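MutT/nudix family protein (Streptococcus pneumoniae, PDB 4HFQ) hydrolyses UDP-linked precursors of peptidoglycan biosynthesis as a Nudix-type UDP-X diphosphatase. Local coordinates at residues E42-N45 with Q46-L50. Numbering follows the deposited sequence.
Sequences EMLN and QASDL
Ser-48 turns its hydroxyl back onto the last turn of helix 27-47, where OG donates a hydrogen bond of 2.9 Å to the carbonyl oxygen of Leu-44. The hydroxyl approaches that oxygen from a position tilted 33° out of the carbonyl plane. With chi1 at 76°, OG sits between the backbone N and carbonyl carbon of its own residue, which points it at the helix. The same carbonyl also receives two weak bonds, from the backbone N of Ala-47 and the backbone N of Ser-48, so three donors converge on one oxygen where the regular ladder runs out.

The Leu-44 side chain lies alongside the serine: its CD1 branch stands 3.7 Å from Ser-48 OG and 4.0 Å from Ser-48 CB, flanking the hydroxyl with hydrocarbon. With CG of Leu-44 anti to the backbone N (chi1 171°) and beside the carbonyl carbon, the CD1 branch comes up to Ser-48 OG. Ala-47 presses its methyl close to the preceding turn, CB to Met-43 O being 3.2 Å, while its N gives that oxygen a bond of 2.8 Å.

On another flank, water 1 can bridge the carbonyl oxygens of Asn-45 and Leu-50, at 2.9 Å from Asn-45 O, linking the helix end to the outgoing chain. Leu-44 and Leu-50 both touch Val-58 of helix 52-59, and Met-43 and Ala-47 pack on Phe-6 of helix 3-23. Asp-49 OD1 is hydrogen-bonded to Ser-52 of the second subunit.

Ser-48 is the first residue to leave helical geometry, and the whole forms a helix C-terminus with a serine side chain bonded back to the i-4 carbonyl; the turn that follows leads from helix 27-47 into helix 52-59 of the N-terminal helical region, beside the second subunit at the dimer interface.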
loop_
_atom_site.group_PDB
_atom_site.type_symbol
_atom_site.label_atom_id
_atom_site.label_comp_id
_atom_site.label_asym_id
_atom_site.label_seq_id
_atom_site.Cartn_x
_atom_site.Cartn_y
_atom_site.Cartn_z
ATOM N N GLU A 42 -7.997 -11.408 20.370
ATOM C CA GLU A 42 -8.085 -12.701 21.054
ATOM C C GLU A 42 -7.731 -13.825 20.104
ATOM O O GLU A 42 -7.001 -14.750 20.458
ATOM C CB GLU A 42 -9.484 -12.920 21.621
ATOM C CG GLU A 42 -9.808 -12.029 22.800
ATOM C CD GLU A 42 -11.284 -11.980 23.135
ATOM O OE1 GLU A 42 -12.038 -12.904 22.748
ATOM O OE2 GLU A 42 -11.691 -11.009 23.807
ATOM N N MET A 43 -8.225 -13.738 18.878
ATOM C CA MET A 43 -7.977 -14.767 17.892
ATOM C C MET A 43 -6.501 -14.809 17.503
ATOM O O MET A 43 -5.920 -15.891 17.410
ATOM C CB MET A 43 -8.868 -14.558 16.664
ATOM C CG MET A 43 -8.635 -15.611 15.591
ATOM S SD MET A 43 -9.759 -15.418 14.228
ATOM C CE MET A 43 -9.018 -14.027 13.449
ATOM N N LEU A 44 -5.894 -13.647 17.304
ATOM C CA LEU A 44 -4.472 -13.588 17.000
ATOM C C LEU A 44 -3.624 -14.191 18.120
ATOM O O LEU A 44 -2.662 -14.927 17.844
ATOM C CB LEU A 44 -4.048 -12.153 16.702
ATOM C CG LEU A 44 -2.525 -12.013 16.603
ATOM C CD1 LEU A 44 -1.987 -12.859 15.456
ATOM C CD2 LEU A 44 -2.110 -10.555 16.480
ATOM N N ASN A 45 -3.966 -13.877 19.363
ATOM C CA ASN A 45 -3.256 -14.450 20.493
ATOM C C ASN A 45 -3.261 -15.975 20.416
ATOM O O ASN A 45 -2.216 -16.618 20.568
ATOM C CB ASN A 45 -3.873 -13.966 21.803
ATOM C CG ASN A 45 -2.977 -14.221 22.987
ATOM O OD1 ASN A 45 -1.767 -14.015 22.914
ATOM N ND2 ASN A 45 -3.563 -14.664 24.087
ATOM N N GLN A 46 -4.428 -16.549 20.145
ATOM C CA GLN A 46 -4.592 -18.000 20.132
ATOM C C GLN A 46 -4.015 -18.653 18.886
ATOM O O GLN A 46 -3.574 -19.797 18.926
ATOM C CB GLN A 46 -6.069 -18.387 20.295
ATOM C CG GLN A 46 -6.284 -19.784 20.873
ATOM C CD GLN A 46 -5.646 -19.962 22.244
ATOM O OE1 GLN A 46 -5.586 -19.024 23.039
ATOM N NE2 GLN A 46 -5.162 -21.175 22.522
ATOM N N ALA A 47 -4.002 -17.927 17.776
ATOM C CA ALA A 47 -3.608 -18.519 16.500
ATOM C C ALA A 47 -2.103 -18.482 16.260
ATOM O O ALA A 47 -1.616 -19.122 15.332
ATOM C CB ALA A 47 -4.334 -17.835 15.349
ATOM N N SER A 48 -1.374 -17.734 17.079
ATOM C CA SER A 48 0.038 -17.496 16.833
ATOM C C SER A 48 0.877 -17.734 18.081
ATOM O O SER A 48 0.375 -17.603 19.208
ATOM C CB SER A 48 0.244 -16.064 16.325
ATOM O OG SER A 48 0.152 -15.119 17.378
ATOM N N ASP A 49 2.150 -18.068 17.867
ATOM C CA ASP A 49 3.126 -18.205 18.955
ATOM C C ASP A 49 3.830 -16.906 19.363
ATOM O O ASP A 49 4.791 -16.930 20.144
ATOM C CB ASP A 49 4.186 -19.258 18.601
ATOM C CG ASP A 49 3.626 -20.657 18.571
ATOM O OD1 ASP A 49 2.483 -20.846 19.036
ATOM O OD2 ASP A 49 4.324 -21.565 18.073
ATOM N N LEU A 50 3.359 -15.771 18.850
ATOM C CA LEU A 50 3.970 -14.483 19.184
ATOM C C LEU A 50 3.934 -14.248 20.697
ATOM O O LEU A 50 2.940 -14.592 21.347
ATOM C CB LEU A 50 3.245 -13.343 18.459
ATOM C CG LEU A 50 3.302 -13.286 16.931
ATOM C CD1 LEU A 50 2.415 -12.152 16.423
ATOM C CD2 LEU A 50 4.742 -13.135 16.454
HETATM O O HOH W 1 0.285 -15.216 21.073
#